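Local coordinates for protein metallo-beta-lactamase (Serratia marcescens, PDB 5AXR) that hydrolyses the amide bond of beta-lactam antibiotics with two zinc ions, as a subclass B3 metallo-beta-lactamase, and is held here with a thiol-sulfonate ligand on its metals, at residues A[9-14]-A[56-61]; A[24-29]-A[213-218]; A[70-75]-A[149-154]. All coordinates share one frame; numbering follows the deposited sequence.

Interaction 1 (A[9-14]-A[56-61]). With NA (sodium ion), chain F.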
ATOM      1  N   GLN A   9      -4.014   9.337  13.531  1.00 16.36           N
ATOM      2  CA  GLN A   9      -4.311   8.003  14.002  1.00 15.63           C
ATOM      3  C   GLN A   9      -3.124   7.557  14.871  1.00 15.84           C
ATOM      4  O   GLN A   9      -1.976   7.571  14.426  1.00 14.84           O
ATOM      5  CB  GLN A   9      -4.498   7.087  12.785  1.00 14.95           C
ATOM      6  CG  GLN A   9      -4.493   5.601  13.088  1.00 15.59           C
ATOM      7  CD  GLN A   9      -5.619   5.246  14.017  1.00 16.71           C
ATOM      8  OE1 GLN A   9      -6.767   5.529  13.711  1.00 20.24           O
ATOM      9  NE2 GLN A   9      -5.307   4.614  15.142  1.00 15.70           N
ATOM     10  N   GLN A  10      -3.385   7.279  16.141  1.00 15.62           N
ATOM     11  CA  GLN A  10      -2.338   6.746  17.039  1.00 17.40           C
ATOM     12  C   GLN A  10      -1.770   5.452  16.460  1.00 14.60           C
ATOM     13  O   GLN A  10      -2.522   4.535  16.131  1.00 14.44           O
ATOM     14  CB  GLN A  10      -2.903   6.466  18.429  1.00 17.52           C
ATOM     15  CG  GLN A  10      -1.879   5.946  19.426  1.00 22.78           C
ATOM     16  CD  GLN A  10      -2.520   5.524  20.732  1.00 23.34           C
ATOM     17  OE1 GLN A  10      -3.374   4.651  20.754  1.00 27.43           O
ATOM     18  NE2 GLN A  10      -2.223   6.249  21.793  1.00 26.56           N
ATOM     19  N   PRO A  11      -0.457   5.428  16.217  1.00 13.20           N
ATOM     20  CA  PRO A  11       0.153   4.287  15.557  1.00 13.29           C
ATOM     21  C   PRO A  11       0.227   3.051  16.468  1.00 13.32           C
ATOM     22  O   PRO A  11      -0.040   3.141  17.667  1.00 12.66           O
ATOM     23  CB  PRO A  11       1.538   4.803  15.202  1.00 13.52           C
ATOM     24  CG  PRO A  11       1.850   5.823  16.252  1.00 12.96           C
ATOM     25  CD  PRO A  11       0.526   6.470  16.564  1.00 13.47           C
ATOM     26  N   PHE A  12       0.444   1.886  15.877  1.00 11.91           N
ATOM     27  CA  PHE A  12       0.430   0.648  16.646  1.00 12.58           C
ATOM     28  C   PHE A  12       1.195  -0.439  15.915  1.00 12.36           C
ATOM     29  O   PHE A  12       1.207  -0.485  14.678  1.00 13.68           O
ATOM     30  CB  PHE A  12      -1.009   0.164  16.924  1.00 12.57           C
ATOM     31  CG  PHE A  12      -1.879   0.064  15.688  1.00 12.30           C
ATOM     32  CD1 PHE A  12      -2.491   1.203  15.160  1.00 12.83           C
ATOM     33  CD2 PHE A  12      -2.104  -1.164  15.061  1.00 12.80           C
ATOM     34  CE1 PHE A  12      -3.285   1.141  14.027  1.00 12.21           C
ATOM     35  CE2 PHE A  12      -2.882  -1.221  13.907  1.00 11.66           C
ATOM     36  CZ  PHE A  12      -3.522  -0.089  13.433  1.00 12.44           C
ATOM     37  N   THR A  13       1.735  -1.370  16.688  1.00 12.15           N
ATOM     38  CA  THR A  13       2.312  -2.583  16.129  1.00 12.57           C
ATOM     39  C   THR A  13       1.225  -3.544  15.655  1.00 12.17           C
ATOM     40  O   THR A  13       0.253  -3.820  16.364  1.00 13.82           O
ATOM     41  CB  THR A  13       3.246  -3.269  17.131  1.00 11.93           C
ATOM     42  OG1 THR A  13       4.315  -2.367  17.503  1.00 11.71           O
ATOM     43  CG2 THR A  13       3.810  -4.541  16.534  1.00 11.30           C
ATOM     44  N   ILE A  14       1.390  -4.031  14.434  1.00 12.54           N
ATOM     45  CA  ILE A  14       0.496  -5.024  13.860  1.00 13.08           C
ATOM     46  C   ILE A  14       1.045  -6.405  14.203  1.00 13.26           C
ATOM     47  O   ILE A  14       0.302  -7.266  14.658  1.00 16.05           O
ATOM     48  CB  ILE A  14       0.381  -4.884  12.308  1.00 13.33           C
ATOM     49  CG1 ILE A  14      -0.405  -3.615  11.932  1.00 15.11           C
ATOM     50  CG2 ILE A  14      -0.292  -6.113  11.692  1.00 13.05           C
ATOM     51  CD1 ILE A  14      -0.232  -3.174  10.495  1.00 14.61           C
ATOM     52  N   ARG A  56       7.839   8.706  14.672  1.00 15.32           N
ATOM     53  CA  ARG A  56       8.518   9.221  15.861  1.00 18.31           C
ATOM     54  C   ARG A  56       7.809   8.771  17.135  1.00 16.50           C
ATOM     55  O   ARG A  56       8.453   8.300  18.056  1.00 16.03           O
ATOM     56  CB  ARG A  56       8.620  10.762  15.813  1.00 20.84           C
ATOM     57  CG  ARG A  56       9.489  11.306  14.666  1.00 24.67           C
ATOM     58  CD  ARG A  56       9.726  12.824  14.715  1.00 29.37           C
ATOM     59  NE  ARG A  56       8.466  13.589  14.739  1.00 44.48           N
ATOM     60  CZ  ARG A  56       8.051  14.472  13.818  1.00 46.48           C
ATOM     61  NH1 ARG A  56       6.856  15.065  13.952  1.00 36.42           N
ATOM     62  NH2 ARG A  56       8.805  14.773  12.767  1.00 45.06           N
ATOM     63  N   ALA A  57       6.480   8.781  17.146  1.00 16.82           N
ATOM     64  CA  ALA A  57       5.742   8.248  18.298  1.00 15.73           C
ATOM     65  C   ALA A  57       5.957   6.760  18.588  1.00 18.07           C
ATOM     66  O   ALA A  57       5.751   6.315  19.721  1.00 20.94           O
ATOM     67  CB  ALA A  57       4.258   8.525  18.158  1.00 17.34           C
ATOM     68  N   MET A  58       6.269   5.969  17.563  1.00 16.21           N
ATOM     69  CA  MET A  58       6.567   4.570  17.784  1.00 18.04           C
ATOM     70  C   MET A  58       7.995   4.403  18.325  1.00 17.06           C
ATOM     71  O   MET A  58       8.386   3.291  18.708  1.00 17.64           O
ATOM     72  CB  MET A  58       6.373   3.756  16.492  1.00 17.25           C
ATOM     73  CG  MET A  58       4.912   3.601  16.083  1.00 18.02           C
ATOM     74  SD  MET A  58       3.932   2.780  17.355  1.00 17.69           S
ATOM     75  CE  MET A  58       4.462   1.080  17.151  1.00 19.18           C
ATOM     76  N   GLY A  59       8.730   5.512  18.436  1.00 15.39           N
ATOM     77  CA  GLY A  59      10.095   5.487  18.962  1.00 17.18           C
ATOM     78  C   GLY A  59      11.154   5.193  17.902  1.00 17.75           C
ATOM     79  O   GLY A  59      12.203   4.647  18.200  1.00 21.41           O
ATOM     80  N   PHE A  60      10.911   5.615  16.674  1.00 14.25           N
ATOM     81  CA  PHE A  60      11.911   5.494  15.628  1.00 14.93           C
ATOM     82  C   PHE A  60      12.351   6.855  15.120  1.00 15.65           C
ATOM     83  O   PHE A  60      11.684   7.856  15.363  1.00 14.95           O
ATOM     84  CB  PHE A  60      11.331   4.676  14.483  1.00 14.02           C
ATOM     85  CG  PHE A  60      10.989   3.262  14.865  1.00 12.63           C
ATOM     86  CD1 PHE A  60      11.979   2.379  15.242  1.00 13.16           C
ATOM     87  CD2 PHE A  60       9.671   2.823  14.840  1.00 13.37           C
ATOM     88  CE1 PHE A  60      11.659   1.062  15.570  1.00 14.61           C
ATOM     89  CE2 PHE A  60       9.345   1.521  15.179  1.00 13.32           C
ATOM     90  CZ  PHE A  60      10.344   0.629  15.501  1.00 12.51           C
ATOM     91  N   LYS A  61      13.466   6.870  14.401  1.00 17.17           N
ATOM     92  CA  LYS A  61      14.017   8.083  13.804  1.00 21.88           C
ATOM     93  C   LYS A  61      13.773   8.101  12.300  1.00 19.61           C
ATOM     94  O   LYS A  61      14.060   7.123  11.604  1.00 17.69           O
ATOM     95  CB  LYS A  61      15.533   8.138  14.009  1.00 28.25           C
ATOM     96  CG  LYS A  61      15.974   8.503  15.409  1.00 35.95           C
ATOM     97  CD  LYS A  61      17.490   8.609  15.475  1.00 47.89           C
ATOM     98  CE  LYS A  61      18.115   7.325  16.009  1.00 62.77           C
ATOM     99  NZ  LYS A  61      17.847   7.132  17.466  1.00 64.96           N
TER
HETATM  100 NA    NA F 305      -1.774  -3.755  18.138  1.00 29.65          NA
HETATM  101  O   HOH W   1      -2.974  -1.665  19.375  1.00 22.30           O
HETATM  102  O   HOH W   2       0.536  -4.346  19.606  1.00 26.92           O
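Pro11 and Met58 join the start of an edge strand, 12-15, to the turn that ends helix 47-57, at the surface of the alpha-beta/beta-alpha sandwich and away from the zinc site. The two side chains run past each other in opposite directions: CB of Pro11 lies 3.7 Å from CG of Met58, SD lies against the proline ring, and the CE methyl goes on to Thr13. Bends at chi2 and chi3 (-59° and -75°) curl the thioether round, so that its end comes nearer to 9-14 than the direction of its CB would suggest. CE finishes 3.5 Å from OG1 of Thr13, a hydroxyl whose hydrogen bond goes to His19 on the neighbouring strand 18-20. Ala57 adds a small methyl, its CB 4.1 Å from CG of Pro11, where a short side chain suits the close approach of helix and proline. Gly59 closes the helix in a Schellman motif, its N bonded to O of Arg56, and its positive phi turns the chain away just after Met58. The backbone O of Thr13 binds a sodium ion at 2.7 Å, together with two waters and Tyr236. Across the contact itself the chemistry is apolar, so the fit rests on shape and on the flexible thioether, with no directional bond to fix it.

Interaction 2 (A[24-29]-A[213-218]). With ZN (zinc ion), chain C; COM (1-thioethanesulfonic acid), chain J.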
ATOM      1  N   GLY A  24      -6.036   7.742   9.669  1.00 13.93           N
ATOM      2  CA  GLY A  24      -7.252   7.027  10.014  1.00 14.97           C
ATOM      3  C   GLY A  24      -7.901   6.371   8.815  1.00 16.01           C
ATOM      4  O   GLY A  24      -8.682   5.422   8.971  1.00 16.32           O
ATOM      5  N   GLY A  25      -7.591   6.867   7.618  1.00 14.06           N
ATOM      6  CA  GLY A  25      -8.225   6.356   6.386  1.00 14.21           C
ATOM      7  C   GLY A  25      -7.350   5.665   5.346  1.00 14.68           C
ATOM      8  O   GLY A  25      -7.885   5.077   4.408  1.00 17.07           O
ATOM      9  N   ILE A  26      -6.029   5.872   5.427  1.00 14.38           N
ATOM     10  CA  ILE A  26      -5.055   5.307   4.487  1.00 14.73           C
ATOM     11  C   ILE A  26      -3.904   4.604   5.243  1.00 14.46           C
ATOM     12  O   ILE A  26      -3.289   5.171   6.176  1.00 13.71           O
ATOM     13  CB  ILE A  26      -4.445   6.394   3.565  1.00 14.19           C
ATOM     14  CG1 ILE A  26      -5.529   7.106   2.736  1.00 15.85           C
ATOM     15  CG2 ILE A  26      -3.421   5.793   2.619  1.00 14.80           C
ATOM     16  CD1 ILE A  26      -6.144   6.223   1.657  1.00 15.49           C
ATOM     17  N   SER A  27      -3.593   3.391   4.796  1.00 12.31           N
ATOM     18  CA  SER A  27      -2.545   2.591   5.390  1.00 12.17           C
ATOM     19  C   SER A  27      -1.158   3.083   5.027  1.00 13.54           C
ATOM     20  O   SER A  27      -0.851   3.392   3.861  1.00 13.48           O
ATOM     21  CB  SER A  27      -2.685   1.130   4.974  1.00 11.67           C
ATOM     22  OG  SER A  27      -3.855   0.575   5.537  1.00 11.22           O
ATOM     23  N   ALA A  28      -0.306   3.107   6.044  1.00 13.89           N
ATOM     24  CA  ALA A  28       1.131   3.158   5.871  1.00 13.05           C
ATOM     25  C   ALA A  28       1.773   2.290   6.964  1.00 12.50           C
ATOM     26  O   ALA A  28       1.238   2.135   8.059  1.00 12.74           O
ATOM     27  CB  ALA A  28       1.605   4.596   5.967  1.00 12.10           C
ATOM     28  N   VAL A  29       2.837   1.607   6.600  1.00 14.03           N
ATOM     29  CA  VAL A  29       3.412   0.588   7.430  1.00 14.30           C
ATOM     30  C   VAL A  29       4.905   0.794   7.515  1.00 13.48           C
ATOM     31  O   VAL A  29       5.557   1.030   6.510  1.00 11.94           O
ATOM     32  CB  VAL A  29       3.121  -0.823   6.879  1.00 15.18           C
ATOM     33  CG1 VAL A  29       4.128  -1.821   7.403  1.00 13.96           C
ATOM     34  CG2 VAL A  29       1.719  -1.230   7.264  1.00 15.66           C
ATOM     35  N   ALA A 213      -4.512  -3.879   3.860  1.00 11.87           N
ATOM     36  CA  ALA A 213      -5.051  -3.286   2.622  1.00 11.64           C
ATOM     37  C   ALA A 213      -4.767  -1.778   2.585  1.00 11.80           C
ATOM     38  O   ALA A 213      -4.771  -1.114   3.635  1.00 11.72           O
ATOM     39  CB  ALA A 213      -6.537  -3.564   2.527  1.00 11.67           C
ATOM     40  N   ALA A 214      -4.359  -1.284   1.410  1.00 11.97           N
ATOM     41  CA  ALA A 214      -3.989   0.123   1.230  1.00 13.32           C
ATOM     42  C   ALA A 214      -5.085   1.026   1.768  1.00 13.12           C
ATOM     43  O   ALA A 214      -4.802   1.951   2.532  1.00 13.35           O
ATOM     44  CB  ALA A 214      -3.719   0.430  -0.243  1.00 14.10           C
ATOM     45  N   HIS A 215      -6.340   0.644   1.520  1.00 11.96           N
ATOM     46  CA  HIS A 215      -7.464   1.149   2.318  1.00 12.27           C
ATOM     47  C   HIS A 215      -7.743   0.192   3.468  1.00 12.27           C
ATOM     48  O   HIS A 215      -8.303  -0.871   3.255  1.00 13.57           O
ATOM     49  CB  HIS A 215      -8.713   1.355   1.446  1.00 13.29           C
ATOM     50  CG  HIS A 215      -8.618   2.545   0.546  1.00 14.43           C
ATOM     51  ND1 HIS A 215      -9.130   3.776   0.903  1.00 16.34           N
ATOM     52  CD2 HIS A 215      -7.900   2.753  -0.587  1.00 13.71           C
ATOM     53  CE1 HIS A 215      -8.755   4.683   0.018  1.00 14.35           C
ATOM     54  NE2 HIS A 215      -8.003   4.090  -0.896  1.00 14.64           N
ATOM     55  N   PRO A 216      -7.394   0.589   4.702  1.00 13.53           N
ATOM     56  CA  PRO A 216      -7.252  -0.344   5.824  1.00 15.42           C
ATOM     57  C   PRO A 216      -8.519  -1.091   6.205  1.00 15.55           C
ATOM     58  O   PRO A 216      -8.459  -2.256   6.573  1.00 16.43           O
ATOM     59  CB  PRO A 216      -6.803   0.556   6.977  1.00 14.86           C
ATOM     60  CG  PRO A 216      -7.193   1.931   6.576  1.00 14.07           C
ATOM     61  CD  PRO A 216      -7.030   1.958   5.097  1.00 14.20           C
ATOM     62  N   GLU A 217      -9.666  -0.454   6.032  1.00 16.81           N
ATOM     63  CA  GLU A 217     -10.946  -1.096   6.323  1.00 15.72           C
ATOM     64  C   GLU A 217     -11.292  -2.217   5.332  1.00 15.31           C
ATOM     65  O   GLU A 217     -12.130  -3.066   5.603  1.00 14.40           O
ATOM     66  CB  GLU A 217     -12.057  -0.034   6.415  1.00 17.17           C
ATOM     67  CG  GLU A 217     -12.581   0.533   5.099  1.00 18.81           C
ATOM     68  CD  GLU A 217     -11.628   1.447   4.342  1.00 18.42           C
ATOM     69  OE1 GLU A 217     -10.642   1.963   4.891  1.00 20.33           O
ATOM     70  OE2 GLU A 217     -11.885   1.675   3.155  1.00 20.15           O
ATOM     71  N   VAL A 218     -10.557  -2.311   4.235  1.00 16.57           N
ATOM     72  CA  VAL A 218     -10.803  -3.391   3.299  1.00 17.07           C
ATOM     73  C   VAL A 218     -10.433  -4.770   3.894  1.00 21.41           C
ATOM     74  O   VAL A 218     -10.950  -5.790   3.453  1.00 16.79           O
ATOM     75  CB  VAL A 218     -10.066  -3.149   1.987  1.00 16.84           C
ATOM     76  CG1 VAL A 218     -10.130  -4.378   1.102  1.00 18.14           C
ATOM     77  CG2 VAL A 218     -10.631  -1.924   1.268  1.00 16.99           C
TER
HETATM   78 ZN    ZN C 302      -6.849   4.937  -2.438  1.00 17.60          ZN
HETATM   79  C1  COM J 309      -8.162   6.268  -4.940  1.00 34.15           C
HETATM   80  C2  COM J 309      -9.216   6.670  -3.897  1.00 39.78           C
HETATM   81  S1  COM J 309      -7.463   4.616  -4.655  1.00 27.35           S
HETATM   82  S2  COM J 309     -10.678   5.873  -4.066  1.00 39.64           S
HETATM   83  O1S COM J 309     -10.972   5.639  -5.661  1.00 36.68           O
HETATM   84  O2S COM J 309     -11.712   6.674  -3.490  1.00 37.55           O
HETATM   85  O3S COM J 309     -10.621   4.592  -3.395  1.00 37.25           O
HETATM   86  O   HOH W   3     -10.421   3.427   7.148  1.00 29.25           O
HETATM   87  O   HOH W   4     -10.105   4.329   3.290  1.00 13.27           O
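Ile26 and His215 lie side by side and point the same way, the CD1 methyl of the isoleucine coming 3.4 Å from CE1 of the imidazole. It approaches the ring obliquely. With CG1 beside the backbone N (chi1 -60°) and a second bend at chi2, Ile26 carries its end back toward a segment from which its CB points away, and a branched apolar chain there packs against the ring without competing for its nitrogens. Those nitrogens are both engaged: NE2 binds zinc at 2.1 Å, and ND1 donates to a water lying in the ring plane at its edge, 2.6 Å away. The same water donates to O of Gly25 and to OE1 of Glu217, so the rotation of the imidazole is tied to both segments, and through this water the carboxylate may polarise the ring.

This is the second zinc site of the metallo-beta-lactamase fold, where a loop of one half of the sandwich, 24-29, meets the loop that follows strand 210-213 of the other. Asp76 and His77 complete the protein ligands, and the sulfur S1 of the bound 1-thioethanesulfonic acid sits 2.3 Å from the zinc.

Behind the ring the segments are joined by two hydrogen bonds. N of Ser27 reaches O of Ala214 at 2.9 Å, in the carbonyl plane and nearly straight (167° at the hydrogen). The hydroxyl OG of Ser27, set beside its own backbone N, donates to O of Ala213 at 2.7 Å, tilted a little from that carbonyl plane. CB of Pro216 lies 3.3 Å from OG of Ser27, and its CD equally close to O of Gly25.

Interaction 3 (A[70-75]-A[149-154]). With ZN (zinc ion), chain B; NA (sodium ion), chain E; COM (1-thioethanesulfonic acid), chain J.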
ATOM      1  N   SER A  70       6.074   2.185  -2.756  1.00 16.44           N
ATOM      2  CA  SER A  70       4.770   2.681  -3.203  1.00 16.21           C
ATOM      3  C   SER A  70       3.917   1.540  -3.745  1.00 16.80           C
ATOM      4  O   SER A  70       4.395   0.746  -4.548  1.00 21.65           O
ATOM      5  CB  SER A  70       4.965   3.726  -4.296  1.00 16.95           C
ATOM      6  OG  SER A  70       3.729   4.178  -4.825  1.00 16.79           O
ATOM      7  N   THR A  71       2.674   1.435  -3.279  1.00 15.85           N
ATOM      8  CA  THR A  71       1.722   0.481  -3.841  1.00 16.30           C
ATOM      9  C   THR A  71       1.258   0.974  -5.222  1.00 19.84           C
ATOM     10  O   THR A  71       1.600   0.394  -6.261  1.00 16.79           O
ATOM     11  CB  THR A  71       0.500   0.277  -2.914  1.00 14.93           C
ATOM     12  OG1 THR A  71      -0.076   1.541  -2.501  1.00 14.04           O
ATOM     13  CG2 THR A  71       0.921  -0.535  -1.664  1.00 14.76           C
ATOM     14  N   HIS A  72       0.626   2.142  -5.228  1.00 18.69           N
ATOM     15  CA  HIS A  72       0.323   2.824  -6.470  1.00 17.99           C
ATOM     16  C   HIS A  72       0.268   4.333  -6.301  1.00 19.69           C
ATOM     17  O   HIS A  72       0.092   4.888  -5.185  1.00 15.10           O
ATOM     18  CB  HIS A  72      -0.975   2.275  -7.100  1.00 16.17           C
ATOM     19  CG  HIS A  72      -2.228   2.664  -6.371  1.00 15.91           C
ATOM     20  ND1 HIS A  72      -2.676   2.006  -5.246  1.00 15.03           N
ATOM     21  CD2 HIS A  72      -3.110   3.671  -6.588  1.00 16.21           C
ATOM     22  CE1 HIS A  72      -3.801   2.560  -4.830  1.00 15.52           C
ATOM     23  NE2 HIS A  72      -4.080   3.579  -5.618  1.00 13.77           N
ATOM     24  N   SER A  73       0.302   4.995  -7.447  1.00 19.57           N
ATOM     25  CA  SER A  73       0.582   6.411  -7.497  1.00 21.47           C
ATOM     26  C   SER A  73      -0.683   7.252  -7.590  1.00 22.16           C
ATOM     27  O   SER A  73      -0.817   8.053  -8.512  1.00 30.71           O
ATOM     28  CB  SER A  73       1.482   6.695  -8.711  1.00 24.64           C
ATOM     29  OG  SER A  73       0.922   6.168  -9.908  1.00 24.10           O
ATOM     30  N   HIS A  74      -1.645   7.013  -6.709  1.00 18.46           N
ATOM     31  CA  HIS A  74      -2.737   7.954  -6.524  1.00 18.37           C
ATOM     32  C   HIS A  74      -2.429   8.797  -5.310  1.00 19.69           C
ATOM     33  O   HIS A  74      -1.714   8.348  -4.411  1.00 16.62           O
ATOM     34  CB  HIS A  74      -4.070   7.240  -6.312  1.00 17.95           C
ATOM     35  CG  HIS A  74      -4.636   6.650  -7.556  1.00 17.67           C
ATOM     36  ND1 HIS A  74      -5.469   5.558  -7.538  1.00 19.84           N
ATOM     37  CD2 HIS A  74      -4.381   6.903  -8.857  1.00 18.61           C
ATOM     38  CE1 HIS A  74      -5.829   5.263  -8.771  1.00 21.52           C
ATOM     39  NE2 HIS A  74      -5.123   6.015  -9.594  1.00 21.54           N
ATOM     40  N   GLU A  75      -3.067   9.966  -5.247  1.00 20.03           N
ATOM     41  CA  GLU A  75      -2.726  11.006  -4.272  1.00 23.06           C
ATOM     42  C   GLU A  75      -2.979  10.580  -2.847  1.00 19.11           C
ATOM     43  O   GLU A  75      -2.369  11.109  -1.916  1.00 19.32           O
ATOM     44  CB  GLU A  75      -3.538  12.282  -4.509  1.00 23.69           C
ATOM     45  CG  GLU A  75      -2.926  13.492  -3.797  1.00 30.84           C
ATOM     46  CD  GLU A  75      -3.440  13.774  -2.373  1.00 33.65           C
ATOM     47  OE1 GLU A  75      -2.659  14.338  -1.559  1.00 26.63           O
ATOM     48  OE2 GLU A  75      -4.638  13.527  -2.087  1.00 38.92           O
ATOM     49  N   GLY A 149      -3.770  -2.805 -12.835  1.00 17.16           N
ATOM     50  CA  GLY A 149      -5.171  -2.749 -13.189  1.00 17.77           C
ATOM     51  C   GLY A 149      -5.798  -1.510 -12.604  1.00 19.25           C
ATOM     52  O   GLY A 149      -6.420  -0.745 -13.322  1.00 18.99           O
ATOM     53  N   HIS A 150      -5.678  -1.338 -11.286  1.00 20.25           N
ATOM     54  CA  HIS A 150      -6.234  -0.174 -10.611  1.00 19.34           C
ATOM     55  C   HIS A 150      -5.378   1.028 -11.003  1.00 17.86           C
ATOM     56  O   HIS A 150      -5.891   2.128 -11.154  1.00 21.76           O
ATOM     57  CB  HIS A 150      -6.254  -0.396  -9.095  1.00 18.42           C
ATOM     58  CG  HIS A 150      -6.638   0.810  -8.295  1.00 17.92           C
ATOM     59  ND1 HIS A 150      -7.929   1.035  -7.864  1.00 18.32           N
ATOM     60  CD2 HIS A 150      -5.881   1.786  -7.735  1.00 15.55           C
ATOM     61  CE1 HIS A 150      -7.954   2.113  -7.098  1.00 17.12           C
ATOM     62  NE2 HIS A 150      -6.731   2.602  -7.030  1.00 15.69           N
ATOM     63  N   THR A 151      -4.082   0.781 -11.156  1.00 18.73           N
ATOM     64  CA  THR A 151      -3.153   1.576 -11.965  1.00 18.41           C
ATOM     65  C   THR A 151      -2.279   0.560 -12.675  1.00 21.91           C
ATOM     66  O   THR A 151      -2.246  -0.610 -12.282  1.00 20.16           O
ATOM     67  CB  THR A 151      -2.181   2.459 -11.124  1.00 18.72           C
ATOM     68  OG1 THR A 151      -1.285   1.626 -10.367  1.00 18.06           O
ATOM     69  CG2 THR A 151      -2.909   3.355 -10.181  1.00 19.92           C
ATOM     70  N   GLU A 152      -1.468   1.033 -13.616  1.00 20.94           N
ATOM     71  CA  GLU A 152      -0.670   0.157 -14.439  1.00 21.38           C
ATOM     72  C   GLU A 152       0.569  -0.352 -13.687  1.00 21.91           C
ATOM     73  O   GLU A 152       1.045  -1.462 -13.930  1.00 19.18           O
ATOM     74  CB  GLU A 152      -0.254   0.908 -15.712  1.00 26.35           C
ATOM     75  CG  GLU A 152       0.287   0.014 -16.812  1.00 33.27           C
ATOM     76  CD  GLU A 152       0.871   0.799 -17.994  1.00 40.05           C
ATOM     77  OE1 GLU A 152       0.545   1.995 -18.173  1.00 38.76           O
ATOM     78  OE2 GLU A 152       1.695   0.216 -18.726  1.00 40.76           O
ATOM     79  N   GLY A 153       1.114   0.461 -12.788  1.00 20.11           N
ATOM     80  CA  GLY A 153       2.325   0.086 -12.075  1.00 21.78           C
ATOM     81  C   GLY A 153       2.118  -0.368 -10.623  1.00 23.60           C
ATOM     82  O   GLY A 153       3.074  -0.370  -9.835  1.00 20.04           O
ATOM     83  N   GLY A 154       0.887  -0.740 -10.271  1.00 22.55           N
ATOM     84  CA  GLY A 154       0.570  -1.259  -8.923  1.00 21.27           C
ATOM     85  C   GLY A 154       1.487  -2.394  -8.476  1.00 19.18           C
ATOM     86  O   GLY A 154       1.743  -3.321  -9.244  1.00 16.31           O
TER
HETATM   87 ZN    ZN B 301      -6.006   4.287  -6.025  1.00 17.86          ZN
HETATM   88 NA    NA E 304       4.127   0.757  -7.340  1.00 26.72          NA
HETATM   89  C1  COM J 309      -8.162   6.268  -4.940  1.00 34.15           C
HETATM   90  C2  COM J 309      -9.216   6.670  -3.897  1.00 39.78           C
HETATM   91  S1  COM J 309      -7.463   4.616  -4.655  1.00 27.35           S
HETATM   92  S2  COM J 309     -10.678   5.873  -4.066  1.00 39.64           S
HETATM   93  O1S COM J 309     -10.972   5.639  -5.661  1.00 36.68           O
HETATM   94  O2S COM J 309     -11.712   6.674  -3.490  1.00 37.55           O
HETATM   95  O3S COM J 309     -10.621   4.592  -3.395  1.00 37.25           O
HETATM   96  O   HOH W   5       3.400   3.360  -7.485  1.00 19.34           O
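His72, His74 and His150 meet at the first zinc ion, the three-histidine site of the metallo-beta-lactamase fold, lying between the loops that follow strands 65-69 and 140-146. NE2 of His72 and of His150 bind the metal at 2.1 Å, and ND1 of His74 at 2.0 Å. S1 of 1-thioethanesulfonic acid takes the fourth position and bridges to the second zinc.

Convergence on one ion brings the rings close together. His150 and His72 form an offset edge-to-face pair, CD2 of His150 over the rim of the His72 face and the planes at 77°, whereas His74 and His150 meet obliquely. His150 reaches in with CG anti to the backbone N (chi1 172°); His72 has its CG between the backbone N and the carbonyl carbon, which swings its ring across to the metal.

Thr151 packs against the ligands His72 and His74. Its CG2 methyl lies over the face of His74, 3.9 Å from the ring centroid in a CH-pi contact, and its OG1 touches CB of His72 while hydrogen bonding to Asn98. A beta-branched threonine thus offers an apolar face to the rings and a polar arm to the next layer.

In the second shell each ring nitrogen not on the metal has an acceptor: Asp174 for His72, Asp111 for His74 and O of Thr177 for His150. These bonds fix the rotation of the rings, and the two carboxylates may strengthen their imidazoles as ligands.

Farther out, a sodium ion joins the loops through the backbone O atoms of Ser70, Thr71 and Gly153. Beside it CA of Gly154 makes a C-H...O contact of 3.3 Å with O of Thr71.

In the fold
Interactions 2 and 3 supply the two halves of one dinuclear active site: each holds a zinc, and S1 of the same 1-thioethanesulfonic acid bridges the metals. Their centres are 14 Å apart and their nearest atoms about 4 Å apart, without touching. The loop 70-75 runs directly into Asp76 and His77 and so couples interaction 3 to the zinc of interaction 2; the 70-75/149-154 pair is also nested in the chain loop closed by 24-29 and 213-218. Interaction 1 lies at the far side of the chain's centre from interaction 3, about 25 Å between centres, yet it touches interaction 2 by packing, with CB of Gln9 3.5 Å from N of Gly24.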